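Local coordinates for pesticidial crystal protein CRY2AA (Bacillus thuringiensis serovar kurstaki, PDB 1I5P) that binds to midgut epithelial cells of dipteran and lepidopteran larvae and promotes their colloid-osmotic lysis, at residues Asn435-Arg440 with Arg448-Pro453; Ser298-Asn303 with Tyr463-His468; Gln291-Leu296 with Ile512-Gly517. All blocks are in the same frame, centred on the assembly; numbering follows the deposited sequence.

Contact 1 (Asn435-Arg440 with Arg448-Pro453); sequences NEDLTR and RNIESP
Arg448 reaches back to segment 435-440 and meets both Asp437 and the backbone of Arg440. Its chain turns at chi3 (-65°), which brings the guanidinium edge in front of two oxygens lying near its plane. Arg448 NH1 forms a salt bridge with Asp437 OD1 at 2.8 Å, using the anti side of the carboxylate; the two flat groups are only 19° from coplanar. Arg448 NH2 gives a nearly straight bond (163°) to Arg440 O at 2.6 Å, and this donor stands above the carbonyl plane. A weaker bond runs from NH1 to the same Arg440 O.

Asn449 contributes its backbone: its carbonyl O receives a hydrogen from a water, 2.7 Å away, that also donates to Asp437 OD2 at 2.9 Å and accepts from Glu451 N. Ile450 sets its CD1 methyl beside the carboxylate, 3.8 Å from Asp437 OD1. At Glu451 a second water bridges Asp437 OD2 and the carbonyl O, 2.7 Å from Glu451 O.

The buried Asp437 carboxylate is thus answered on both oxygens, by an arginine at OD1 and by two donating waters at OD2, with Arg434 as a long, weak ion pair to OD2. That setting probably favours its charged form, and it ties a loop without regular structure to the short helix 435-438 of the beta-prism domain.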
ATOM      1  N   ASN A 435      -0.367  22.324  17.264  1.00 30.92           N
ATOM      2  CA  ASN A 435      -1.468  22.498  16.325  1.00 32.70           C
ATOM      3  C   ASN A 435      -0.940  23.260  15.119  1.00 31.54           C
ATOM      4  O   ASN A 435      -1.473  23.131  14.023  1.00 31.70           O
ATOM      5  CB  ASN A 435      -2.628  23.277  16.955  1.00 36.68           C
ATOM      6  CG  ASN A 435      -3.436  22.446  17.941  1.00 41.81           C
ATOM      7  OD1 ASN A 435      -3.546  21.227  17.811  1.00 41.95           O
ATOM      8  ND2 ASN A 435      -4.033  23.119  18.923  1.00 43.14           N
ATOM      9  N   GLU A 436       0.110  24.053  15.325  1.00 30.80           N
ATOM     10  CA  GLU A 436       0.699  24.815  14.230  1.00 31.43           C
ATOM     11  C   GLU A 436       1.281  23.870  13.190  1.00 30.31           C
ATOM     12  O   GLU A 436       1.357  24.209  12.006  1.00 27.64           O
ATOM     13  CB  GLU A 436       1.795  25.757  14.737  1.00 34.94           C
ATOM     14  CG  GLU A 436       1.310  26.835  15.706  1.00 40.57           C
ATOM     15  CD  GLU A 436       1.428  26.412  17.163  1.00 41.61           C
ATOM     16  OE1 GLU A 436       0.733  25.456  17.572  1.00 41.29           O
ATOM     17  OE2 GLU A 436       2.215  27.040  17.900  1.00 46.06           O
ATOM     18  N   ASP A 437       1.701  22.686  13.627  1.00 29.16           N
ATOM     19  CA  ASP A 437       2.246  21.708  12.692  1.00 26.91           C
ATOM     20  C   ASP A 437       1.106  20.921  12.057  1.00 25.24           C
ATOM     21  O   ASP A 437       1.096  20.707  10.847  1.00 23.47           O
ATOM     22  CB  ASP A 437       3.210  20.750  13.401  1.00 27.15           C
ATOM     23  CG  ASP A 437       4.612  21.320  13.539  1.00 27.65           C
ATOM     24  OD1 ASP A 437       5.116  21.908  12.562  1.00 24.15           O
ATOM     25  OD2 ASP A 437       5.216  21.163  14.625  1.00 29.00           O
ATOM     26  N   LEU A 438       0.136  20.519  12.877  1.00 23.63           N
ATOM     27  CA  LEU A 438      -1.008  19.751  12.394  1.00 22.84           C
ATOM     28  C   LEU A 438      -1.817  20.501  11.342  1.00 22.48           C
ATOM     29  O   LEU A 438      -2.497  19.894  10.513  1.00 20.93           O
ATOM     30  CB  LEU A 438      -1.932  19.384  13.557  1.00 23.87           C
ATOM     31  CG  LEU A 438      -1.392  18.450  14.639  1.00 23.45           C
ATOM     32  CD1 LEU A 438      -2.373  18.405  15.802  1.00 25.01           C
ATOM     33  CD2 LEU A 438      -1.174  17.064  14.061  1.00 24.27           C
ATOM     34  N   THR A 439      -1.736  21.823  11.382  1.00 22.07           N
ATOM     35  CA  THR A 439      -2.475  22.664  10.452  1.00 24.87           C
ATOM     36  C   THR A 439      -1.716  22.945   9.155  1.00 24.32           C
ATOM     37  O   THR A 439      -2.282  23.490   8.208  1.00 23.41           O
ATOM     38  CB  THR A 439      -2.825  24.013  11.109  1.00 26.37           C
ATOM     39  OG1 THR A 439      -3.552  24.824  10.182  1.00 34.10           O
ATOM     40  CG2 THR A 439      -1.561  24.743  11.514  1.00 28.22           C
ATOM     41  N   ARG A 440      -0.442  22.572   9.113  1.00 23.36           N
ATOM     42  CA  ARG A 440       0.369  22.808   7.928  1.00 24.82           C
ATOM     43  C   ARG A 440       1.071  21.557   7.412  1.00 22.55           C
ATOM     44  O   ARG A 440       2.198  21.255   7.802  1.00 23.72           O
ATOM     45  CB  ARG A 440       1.391  23.907   8.225  1.00 29.24           C
ATOM     46  CG  ARG A 440       0.706  25.222   8.520  1.00 34.50           C
ATOM     47  CD  ARG A 440       1.560  26.199   9.295  1.00 40.04           C
ATOM     48  NE  ARG A 440       0.689  27.225   9.859  1.00 46.34           N
ATOM     49  CZ  ARG A 440       1.101  28.378  10.373  1.00 49.03           C
ATOM     50  NH1 ARG A 440       2.394  28.675  10.401  1.00 50.91           N
ATOM     51  NH2 ARG A 440       0.211  29.240  10.853  1.00 48.22           N
ATOM     52  N   ARG A 448      11.380  19.545   7.949  1.00 24.91           N
ATOM     53  CA  ARG A 448      10.923  20.426   9.017  1.00 27.97           C
ATOM     54  C   ARG A 448      11.062  19.684  10.342  1.00 29.53           C
ATOM     55  O   ARG A 448      10.769  18.489  10.423  1.00 29.63           O
ATOM     56  CB  ARG A 448       9.454  20.816   8.801  1.00 27.77           C
ATOM     57  CG  ARG A 448       9.028  22.073   9.548  1.00 29.44           C
ATOM     58  CD  ARG A 448       7.526  22.087   9.855  1.00 30.06           C
ATOM     59  NE  ARG A 448       6.674  22.147   8.665  1.00 28.70           N
ATOM     60  CZ  ARG A 448       5.354  21.960   8.686  1.00 28.92           C
ATOM     61  NH1 ARG A 448       4.741  21.697   9.834  1.00 28.25           N
ATOM     62  NH2 ARG A 448       4.645  22.034   7.569  1.00 29.35           N
ATOM     63  N   ASN A 449      11.520  20.379  11.377  1.00 30.62           N
ATOM     64  CA  ASN A 449      11.672  19.748  12.685  1.00 31.73           C
ATOM     65  C   ASN A 449      10.338  19.721  13.424  1.00 31.99           C
ATOM     66  O   ASN A 449       9.729  20.760  13.660  1.00 32.79           O
ATOM     67  CB  ASN A 449      12.709  20.500  13.520  1.00 30.80           C
ATOM     68  CG  ASN A 449      14.086  20.486  12.892  1.00 31.83           C
ATOM     69  OD1 ASN A 449      14.468  19.526  12.219  1.00 29.32           O
ATOM     70  ND2 ASN A 449      14.852  21.549  13.126  1.00 31.22           N
ATOM     71  N   ILE A 450       9.887  18.520  13.775  1.00 31.66           N
ATOM     72  CA  ILE A 450       8.623  18.359  14.487  1.00 30.30           C
ATOM     73  C   ILE A 450       8.914  18.099  15.962  1.00 31.25           C
ATOM     74  O   ILE A 450       9.188  16.966  16.363  1.00 29.36           O
ATOM     75  CB  ILE A 450       7.802  17.184  13.907  1.00 29.25           C
ATOM     76  CG1 ILE A 450       7.674  17.340  12.389  1.00 26.68           C
ATOM     77  CG2 ILE A 450       6.423  17.141  14.547  1.00 26.97           C
ATOM     78  CD1 ILE A 450       7.074  18.667  11.947  1.00 22.28           C
ATOM     79  N   GLU A 451       8.856  19.157  16.764  1.00 31.96           N
ATOM     80  CA  GLU A 451       9.148  19.057  18.192  1.00 32.49           C
ATOM     81  C   GLU A 451       7.946  19.446  19.054  1.00 33.76           C
ATOM     82  O   GLU A 451       7.013  20.096  18.578  1.00 33.61           O
ATOM     83  CB  GLU A 451      10.357  19.957  18.510  1.00 31.39           C
ATOM     84  CG  GLU A 451      10.775  20.050  19.971  1.00 30.09           C
ATOM     85  CD  GLU A 451      12.072  20.836  20.152  1.00 32.34           C
ATOM     86  OE1 GLU A 451      12.232  21.890  19.498  1.00 29.97           O
ATOM     87  OE2 GLU A 451      12.933  20.404  20.952  1.00 32.11           O
ATOM     88  N   SER A 452       7.968  19.029  20.317  1.00 34.67           N
ATOM     89  CA  SER A 452       6.891  19.349  21.249  1.00 37.19           C
ATOM     90  C   SER A 452       6.849  20.847  21.506  1.00 38.72           C
ATOM     91  O   SER A 452       7.881  21.521  21.454  1.00 38.31           O
ATOM     92  CB  SER A 452       7.104  18.634  22.587  1.00 36.28           C
ATOM     93  OG  SER A 452       6.659  17.288  22.545  1.00 39.88           O
ATOM     94  N   PRO A 453       5.656  21.388  21.803  1.00 39.57           N
ATOM     95  CA  PRO A 453       5.518  22.820  22.070  1.00 40.32           C
ATOM     96  C   PRO A 453       6.402  23.171  23.247  1.00 40.27           C
ATOM     97  O   PRO A 453       6.650  22.316  24.094  1.00 38.87           O
ATOM     98  CB  PRO A 453       4.034  22.962  22.405  1.00 40.74           C
ATOM     99  CG  PRO A 453       3.409  21.845  21.626  1.00 41.09           C
ATOM    100  CD  PRO A 453       4.356  20.718  21.947  1.00 39.36           C
TER
HETATM  101  O   HOH W   1       4.928  19.712  16.830  1.00 18.17           O
HETATM  102  O   HOH W   2       7.930  21.488  15.486  1.00 29.78           O

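Contact 2 (Ser298-Asn303 with Tyr463-His468)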
ATOM      1  N   SER A 298       1.866  13.228   5.385  1.00 16.61           N
ATOM      2  CA  SER A 298       2.786  14.043   4.589  1.00 15.34           C
ATOM      3  C   SER A 298       4.148  13.968   5.269  1.00 15.82           C
ATOM      4  O   SER A 298       5.190  14.087   4.619  1.00 15.98           O
ATOM      5  CB  SER A 298       2.315  15.506   4.504  1.00 13.80           C
ATOM      6  OG  SER A 298       2.538  16.211   5.714  1.00 13.29           O
ATOM      7  N   LEU A 299       4.120  13.745   6.582  1.00 14.79           N
ATOM      8  CA  LEU A 299       5.333  13.639   7.386  1.00 13.21           C
ATOM      9  C   LEU A 299       5.945  12.249   7.285  1.00 13.64           C
ATOM     10  O   LEU A 299       7.160  12.102   7.156  1.00 10.36           O
ATOM     11  CB  LEU A 299       5.021  13.930   8.853  1.00 14.03           C
ATOM     12  CG  LEU A 299       6.131  13.643   9.868  1.00 13.10           C
ATOM     13  CD1 LEU A 299       7.265  14.636   9.690  1.00 14.17           C
ATOM     14  CD2 LEU A 299       5.567  13.736  11.281  1.00 13.95           C
ATOM     15  N   PHE A 300       5.087  11.234   7.354  1.00 14.19           N
ATOM     16  CA  PHE A 300       5.518   9.843   7.293  1.00 13.04           C
ATOM     17  C   PHE A 300       6.121   9.446   5.948  1.00 12.13           C
ATOM     18  O   PHE A 300       6.835   8.446   5.865  1.00 10.08           O
ATOM     19  CB  PHE A 300       4.344   8.917   7.636  1.00 11.60           C
ATOM     20  CG  PHE A 300       3.790   9.121   9.028  1.00 14.27           C
ATOM     21  CD1 PHE A 300       2.533   8.626   9.366  1.00 13.36           C
ATOM     22  CD2 PHE A 300       4.522   9.806  10.001  1.00 15.07           C
ATOM     23  CE1 PHE A 300       2.009   8.802  10.644  1.00 11.79           C
ATOM     24  CE2 PHE A 300       4.004   9.988  11.285  1.00 14.26           C
ATOM     25  CZ  PHE A 300       2.743   9.483  11.603  1.00 11.92           C
ATOM     26  N   GLN A 301       5.850  10.221   4.901  1.00 11.11           N
ATOM     27  CA  GLN A 301       6.394   9.899   3.583  1.00 13.72           C
ATOM     28  C   GLN A 301       7.537  10.814   3.150  1.00 14.00           C
ATOM     29  O   GLN A 301       7.894  10.858   1.974  1.00 13.01           O
ATOM     30  CB  GLN A 301       5.282   9.919   2.536  1.00 11.62           C
ATOM     31  CG  GLN A 301       4.289   8.783   2.718  1.00 14.09           C
ATOM     32  CD  GLN A 301       3.217   8.789   1.667  1.00 15.48           C
ATOM     33  OE1 GLN A 301       3.414   8.278   0.564  1.00 14.98           O
ATOM     34  NE2 GLN A 301       2.068   9.377   1.996  1.00 15.05           N
ATOM     35  N   VAL A 302       8.106  11.549   4.099  1.00 14.52           N
ATOM     36  CA  VAL A 302       9.218  12.433   3.782  1.00 14.15           C
ATOM     37  C   VAL A 302      10.401  11.576   3.346  1.00 13.39           C
ATOM     38  O   VAL A 302      10.777  10.630   4.036  1.00 14.43           O
ATOM     39  CB  VAL A 302       9.624  13.293   5.003  1.00 14.18           C
ATOM     40  CG1 VAL A 302      11.045  13.845   4.817  1.00 15.32           C
ATOM     41  CG2 VAL A 302       8.639  14.435   5.173  1.00 13.50           C
ATOM     42  N   ASN A 303      10.975  11.916   2.197  1.00 13.08           N
ATOM     43  CA  ASN A 303      12.116  11.195   1.645  1.00 12.61           C
ATOM     44  C   ASN A 303      11.752   9.765   1.259  1.00 13.79           C
ATOM     45  O   ASN A 303      12.594   8.875   1.326  1.00 12.30           O
ATOM     46  CB  ASN A 303      13.277  11.170   2.649  1.00 11.79           C
ATOM     47  CG  ASN A 303      13.941  12.533   2.826  1.00 12.36           C
ATOM     48  OD1 ASN A 303      13.790  13.420   1.991  1.00 11.36           O
ATOM     49  ND2 ASN A 303      14.703  12.688   3.907  1.00 10.90           N
ATOM     50  N   TYR A 463       8.663   9.154  19.138  1.00 16.80           N
ATOM     51  CA  TYR A 463       7.977   7.882  18.958  1.00 13.81           C
ATOM     52  C   TYR A 463       7.957   7.603  17.461  1.00 13.25           C
ATOM     53  O   TYR A 463       7.274   8.283  16.700  1.00 12.66           O
ATOM     54  CB  TYR A 463       6.561   7.965  19.531  1.00 14.85           C
ATOM     55  CG  TYR A 463       6.559   8.269  21.016  1.00 13.21           C
ATOM     56  CD1 TYR A 463       6.208   9.535  21.494  1.00 14.50           C
ATOM     57  CD2 TYR A 463       6.941   7.298  21.939  1.00 14.72           C
ATOM     58  CE1 TYR A 463       6.240   9.822  22.866  1.00 16.34           C
ATOM     59  CE2 TYR A 463       6.980   7.571  23.306  1.00 14.48           C
ATOM     60  CZ  TYR A 463       6.627   8.830  23.764  1.00 16.66           C
ATOM     61  OH  TYR A 463       6.670   9.075  25.120  1.00 16.69           O
ATOM     62  N   LEU A 464       8.719   6.595  17.052  1.00 13.54           N
ATOM     63  CA  LEU A 464       8.862   6.246  15.647  1.00 14.65           C
ATOM     64  C   LEU A 464       7.704   5.506  15.000  1.00 15.37           C
ATOM     65  O   LEU A 464       6.931   4.803  15.661  1.00 14.59           O
ATOM     66  CB  LEU A 464      10.153   5.451  15.446  1.00 14.06           C
ATOM     67  CG  LEU A 464      11.378   6.095  16.099  1.00 17.13           C
ATOM     68  CD1 LEU A 464      12.623   5.305  15.745  1.00 13.16           C
ATOM     69  CD2 LEU A 464      11.509   7.541  15.638  1.00 15.57           C
ATOM     70  N   VAL A 465       7.615   5.683  13.688  1.00 13.83           N
ATOM     71  CA  VAL A 465       6.590   5.079  12.857  1.00 13.88           C
ATOM     72  C   VAL A 465       7.288   4.332  11.725  1.00 15.97           C
ATOM     73  O   VAL A 465       8.132   4.900  11.028  1.00 15.68           O
ATOM     74  CB  VAL A 465       5.681   6.176  12.245  1.00 16.36           C
ATOM     75  CG1 VAL A 465       4.744   5.578  11.196  1.00 15.83           C
ATOM     76  CG2 VAL A 465       4.896   6.876  13.355  1.00 13.77           C
ATOM     77  N   SER A 466       6.958   3.057  11.548  1.00 16.52           N
ATOM     78  CA  SER A 466       7.559   2.295  10.460  1.00 16.05           C
ATOM     79  C   SER A 466       6.599   2.314   9.265  1.00 15.70           C
ATOM     80  O   SER A 466       5.385   2.170   9.424  1.00 13.17           O
ATOM     81  CB  SER A 466       7.875   0.855  10.900  1.00 13.26           C
ATOM     82  OG  SER A 466       6.747   0.197  11.441  1.00 16.21           O
ATOM     83  N   VAL A 467       7.160   2.537   8.079  1.00 14.55           N
ATOM     84  CA  VAL A 467       6.390   2.604   6.842  1.00 14.35           C
ATOM     85  C   VAL A 467       6.656   1.344   6.032  1.00 14.36           C
ATOM     86  O   VAL A 467       7.768   1.129   5.540  1.00 12.34           O
ATOM     87  CB  VAL A 467       6.799   3.832   6.000  1.00 11.92           C
ATOM     88  CG1 VAL A 467       5.820   4.025   4.854  1.00  9.12           C
ATOM     89  CG2 VAL A 467       6.847   5.078   6.882  1.00 13.26           C
ATOM     90  N   HIS A 468       5.625   0.520   5.894  1.00 13.71           N
ATOM     91  CA  HIS A 468       5.739  -0.745   5.179  1.00 13.62           C
ATOM     92  C   HIS A 468       5.160  -0.677   3.770  1.00 13.96           C
ATOM     93  O   HIS A 468       4.055  -0.165   3.554  1.00 14.19           O
ATOM     94  CB  HIS A 468       5.030  -1.841   5.977  1.00 12.02           C
ATOM     95  CG  HIS A 468       5.468  -1.917   7.407  1.00 11.56           C
ATOM     96  ND1 HIS A 468       6.143  -2.999   7.927  1.00  8.22           N
ATOM     97  CD2 HIS A 468       5.331  -1.034   8.428  1.00  8.78           C
ATOM     98  CE1 HIS A 468       6.403  -2.782   9.205  1.00 10.79           C
ATOM     99  NE2 HIS A 468       5.919  -1.596   9.532  1.00  6.96           N
TER
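Ser466 OG is held by His468 NE2 at 2.7 Å and also by Ser376, on one face of strand 463-468, while Phe300 rests on the other face through the alternating Val465 and Val467. Either member of the Ser466-His468 pair could supply the proton. Across the contact the side chains meet through carbon alone, ring against methyls. Val465 sets both its methyls against the Phe300 ring. Val465 CG1 stands over the centre of one face, 4.1 Å from the Phe300 ring centroid and 6° off the normal, a CH-pi contact. Val465 CG2 reaches the far end of the ring, 3.8 Å from Phe300 CZ. The two side chains cross at about a right angle. In Val465, CG1 lies anti to the backbone N (chi1 171°), which leaves CG2 beside that N and both branches in reach of the ring. Two residues on, Val467 CG2 sets a methyl against a carbonyl oxygen, 3.5 Å from Phe300 O.

Phe300 also packs on Ser427 and Val429 of the adjoining strand 422-430, so its ring spans two strands of this three-stranded antiparallel sheet. The join between helix 293-300 and the sheet therefore rests on shape and a face-on CH-pi contact, with little directionality.

Contact 3 (Gln291-Leu296 with Ile512-Gly517); sequences QNWPFL and ISEKFG
Trp293 meets Glu514 through the five-membered part of its indole. From CB, which points at segment 512-517, a trans first torsion (chi1 -175°) sets CG opposite the backbone nitrogen, carrying the ring out to the carboxylate. Trp293 CD1 is the first ring atom to touch, 3.3 Å from Glu514 OE1. Next along the edge, Trp293 NE1 donates a hydrogen bond to Glu514 OE2 at 2.7 Å, fairly straight at 155°. The acceptor lies close to the indole plane, but seen from the glutamate the N-H comes from well above the carboxylate plane, and the ring and carboxylate planes are 42° apart. Past NE1, Trp293 CE2 is already 3.8 Å from Glu514 OE2. Trp293 NE1 and Glu514 OE1 are 3.4 Å apart at a poor angle, so the bond goes to a single oxygen.

Glu514 arrives by an extended chain that meets the indole at about a right angle. Its backbone is fixed as well: Lys515 NZ donates to Glu514 O at 3.0 Å, Asn583 bonds to the same oxygen, and Glu514 N is hydrogen-bonded to the hydroxyl of Tyr297, one turn beyond Trp293. The indole also packs edge-to-face with Tyr297, meets the Phe231 ring of helix 202-232, and touches Met241, Leu242 and Arg245 of helix 238-259.

One tryptophan of the beta-prism domain is therefore wedged against the helical bundle while its N-H is spent on a glutamate of the C-terminal jelly roll. At this meeting of the three domains of a Cry toxin, a buried indole N-H is satisfied, and a probably ionised carboxylate gains a directional partner.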
ATOM      1  N   GLN A 291      -8.823  15.594  10.316  1.00 17.30           N
ATOM      2  CA  GLN A 291      -8.226  16.847   9.860  1.00 18.90           C
ATOM      3  C   GLN A 291      -6.710  16.860  10.073  1.00 17.48           C
ATOM      4  O   GLN A 291      -5.987  17.591   9.397  1.00 17.52           O
ATOM      5  CB  GLN A 291      -8.867  18.037  10.583  1.00 20.39           C
ATOM      6  CG  GLN A 291     -10.279  18.370  10.097  1.00 28.65           C
ATOM      7  CD  GLN A 291     -10.887  19.577  10.805  1.00 32.19           C
ATOM      8  OE1 GLN A 291     -11.927  20.094  10.392  1.00 35.10           O
ATOM      9  NE2 GLN A 291     -10.243  20.025  11.882  1.00 32.17           N
ATOM     10  N   ASN A 292      -6.244  16.036  11.006  1.00 15.68           N
ATOM     11  CA  ASN A 292      -4.822  15.932  11.319  1.00 15.92           C
ATOM     12  C   ASN A 292      -4.101  14.935  10.418  1.00 15.17           C
ATOM     13  O   ASN A 292      -2.874  14.941  10.335  1.00 14.93           O
ATOM     14  CB  ASN A 292      -4.620  15.448  12.758  1.00 14.96           C
ATOM     15  CG  ASN A 292      -5.350  16.292  13.773  1.00 16.89           C
ATOM     16  OD1 ASN A 292      -5.769  15.788  14.813  1.00 16.21           O
ATOM     17  ND2 ASN A 292      -5.498  17.580  13.490  1.00 13.77           N
ATOM     18  N   TRP A 293      -4.866  14.072   9.763  1.00 14.90           N
ATOM     19  CA  TRP A 293      -4.286  13.028   8.926  1.00 16.94           C
ATOM     20  C   TRP A 293      -3.376  13.530   7.808  1.00 16.18           C
ATOM     21  O   TRP A 293      -2.268  13.019   7.642  1.00 16.91           O
ATOM     22  CB  TRP A 293      -5.394  12.131   8.351  1.00 15.78           C
ATOM     23  CG  TRP A 293      -4.875  10.952   7.569  1.00 13.18           C
ATOM     24  CD1 TRP A 293      -5.273  10.560   6.322  1.00 14.69           C
ATOM     25  CD2 TRP A 293      -3.830  10.050   7.958  1.00 11.94           C
ATOM     26  NE1 TRP A 293      -4.531   9.478   5.905  1.00 11.44           N
ATOM     27  CE2 TRP A 293      -3.640   9.144   6.888  1.00 12.85           C
ATOM     28  CE3 TRP A 293      -3.032   9.922   9.102  1.00 13.46           C
ATOM     29  CZ2 TRP A 293      -2.681   8.120   6.929  1.00 12.20           C
ATOM     30  CZ3 TRP A 293      -2.075   8.901   9.144  1.00 12.56           C
ATOM     31  CH2 TRP A 293      -1.911   8.018   8.060  1.00 13.26           C
ATOM     32  N   PRO A 294      -3.822  14.535   7.032  1.00 17.64           N
ATOM     33  CA  PRO A 294      -2.991  15.055   5.944  1.00 15.96           C
ATOM     34  C   PRO A 294      -1.589  15.384   6.409  1.00 16.45           C
ATOM     35  O   PRO A 294      -0.611  15.038   5.747  1.00 15.59           O
ATOM     36  CB  PRO A 294      -3.772  16.280   5.476  1.00 17.92           C
ATOM     37  CG  PRO A 294      -5.193  15.818   5.659  1.00 16.44           C
ATOM     38  CD  PRO A 294      -5.122  15.229   7.057  1.00 17.73           C
ATOM     39  N   PHE A 295      -1.486  16.045   7.559  1.00 14.86           N
ATOM     40  CA  PHE A 295      -0.175  16.385   8.091  1.00 14.89           C
ATOM     41  C   PHE A 295       0.626  15.133   8.395  1.00 13.53           C
ATOM     42  O   PHE A 295       1.791  15.023   8.006  1.00 13.05           O
ATOM     43  CB  PHE A 295      -0.275  17.198   9.386  1.00 13.67           C
ATOM     44  CG  PHE A 295       1.011  17.215  10.173  1.00 14.62           C
ATOM     45  CD1 PHE A 295       2.051  18.077   9.825  1.00 13.79           C
ATOM     46  CD2 PHE A 295       1.219  16.303  11.202  1.00 13.45           C
ATOM     47  CE1 PHE A 295       3.277  18.028  10.482  1.00 14.21           C
ATOM     48  CE2 PHE A 295       2.451  16.243  11.871  1.00 15.23           C
ATOM     49  CZ  PHE A 295       3.479  17.110  11.507  1.00 15.55           C
ATOM     50  N   LEU A 296       0.000  14.197   9.103  1.00 12.43           N
ATOM     51  CA  LEU A 296       0.670  12.961   9.495  1.00 12.51           C
ATOM     52  C   LEU A 296       1.244  12.150   8.337  1.00 13.25           C
ATOM     53  O   LEU A 296       2.414  11.776   8.361  1.00 15.70           O
ATOM     54  CB  LEU A 296      -0.279  12.097  10.332  1.00  9.95           C
ATOM     55  CG  LEU A 296      -0.628  12.692  11.700  1.00 11.79           C
ATOM     56  CD1 LEU A 296      -1.718  11.864  12.392  1.00 10.00           C
ATOM     57  CD2 LEU A 296       0.637  12.755  12.553  1.00  8.47           C
ATOM     58  N   ILE A 512       2.227  15.287  -1.560  1.00 17.76           N
ATOM     59  CA  ILE A 512       1.806  13.904  -1.695  1.00 17.04           C
ATOM     60  C   ILE A 512       0.343  13.935  -1.279  1.00 15.70           C
ATOM     61  O   ILE A 512       0.008  14.493  -0.240  1.00 16.23           O
ATOM     62  CB  ILE A 512       2.619  12.982  -0.764  1.00 16.10           C
ATOM     63  CG1 ILE A 512       4.089  13.007  -1.192  1.00 16.13           C
ATOM     64  CG2 ILE A 512       2.067  11.562  -0.814  1.00 15.91           C
ATOM     65  CD1 ILE A 512       5.008  12.172  -0.326  1.00 16.70           C
ATOM     66  N   SER A 513      -0.524  13.365  -2.110  1.00 15.08           N
ATOM     67  CA  SER A 513      -1.955  13.356  -1.844  1.00 14.91           C
ATOM     68  C   SER A 513      -2.513  11.938  -1.712  1.00 14.67           C
ATOM     69  O   SER A 513      -2.446  11.135  -2.641  1.00 14.67           O
ATOM     70  CB  SER A 513      -2.686  14.106  -2.963  1.00 15.51           C
ATOM     71  OG  SER A 513      -4.089  14.110  -2.762  1.00 19.09           O
ATOM     72  N   GLU A 514      -3.068  11.653  -0.544  1.00 13.73           N
ATOM     73  CA  GLU A 514      -3.650  10.354  -0.226  1.00 15.39           C
ATOM     74  C   GLU A 514      -4.616   9.812  -1.289  1.00 14.56           C
ATOM     75  O   GLU A 514      -5.430  10.559  -1.842  1.00 11.39           O
ATOM     76  CB  GLU A 514      -4.362  10.462   1.131  1.00 17.20           C
ATOM     77  CG  GLU A 514      -5.328   9.340   1.445  1.00 21.30           C
ATOM     78  CD  GLU A 514      -5.809   9.366   2.887  1.00 20.85           C
ATOM     79  OE1 GLU A 514      -6.466  10.354   3.283  1.00 20.14           O
ATOM     80  OE2 GLU A 514      -5.534   8.395   3.622  1.00 17.84           O
ATOM     81  N   LYS A 515      -4.501   8.514  -1.578  1.00 12.44           N
ATOM     82  CA  LYS A 515      -5.375   7.835  -2.538  1.00 12.02           C
ATOM     83  C   LYS A 515      -5.793   6.482  -1.968  1.00 12.49           C
ATOM     84  O   LYS A 515      -5.058   5.878  -1.194  1.00 12.08           O
ATOM     85  CB  LYS A 515      -4.662   7.638  -3.880  1.00 14.22           C
ATOM     86  CG  LYS A 515      -4.396   8.937  -4.622  1.00 12.75           C
ATOM     87  CD  LYS A 515      -5.704   9.642  -4.947  1.00 15.68           C
ATOM     88  CE  LYS A 515      -5.459  11.051  -5.464  1.00 16.55           C
ATOM     89  NZ  LYS A 515      -4.801  11.900  -4.430  1.00 16.53           N
ATOM     90  N   PHE A 516      -6.970   6.002  -2.352  1.00 14.75           N
ATOM     91  CA  PHE A 516      -7.458   4.726  -1.837  1.00 15.74           C
ATOM     92  C   PHE A 516      -7.443   3.594  -2.855  1.00 14.46           C
ATOM     93  O   PHE A 516      -7.369   2.427  -2.479  1.00 13.80           O
ATOM     94  CB  PHE A 516      -8.870   4.900  -1.266  1.00 16.40           C
ATOM     95  CG  PHE A 516      -8.978   6.013  -0.262  1.00 18.96           C
ATOM     96  CD1 PHE A 516      -9.517   7.244  -0.627  1.00 19.32           C
ATOM     97  CD2 PHE A 516      -8.503   5.848   1.034  1.00 20.57           C
ATOM     98  CE1 PHE A 516      -9.580   8.298   0.285  1.00 20.26           C
ATOM     99  CE2 PHE A 516      -8.560   6.899   1.955  1.00 21.23           C
ATOM    100  CZ  PHE A 516      -9.100   8.125   1.578  1.00 18.16           C
ATOM    101  N   GLY A 517      -7.515   3.934  -4.139  1.00 13.65           N
ATOM    102  CA  GLY A 517      -7.495   2.906  -5.168  1.00 14.31           C
ATOM    103  C   GLY A 517      -6.481   3.216  -6.252  1.00 13.95           C
ATOM    104  O   GLY A 517      -6.738   2.987  -7.432  1.00 17.64           O
TER

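In the fold
From the N terminus, the chain first reaches 291-296 and then 298-303, so contacts 3 and 2 begin on one helix, 293-300. Far along, 435-440 opens contact 1, which 448-453 closes after a loop of seven residues. Strand 463-468 then closes contact 2, and 512-517 closes contact 3. The loops nest without crossing: 1 inside 2, and 2 inside 3. Contacts 1 and 2 stay within the middle domain; contact 3 ties that domain to the C-terminal one. Helix 293-300 and the residue that follows it join them physically: Phe295 packs on Asp437 and Ile450, Leu299 on Ile450, and Gln301 on Ile512.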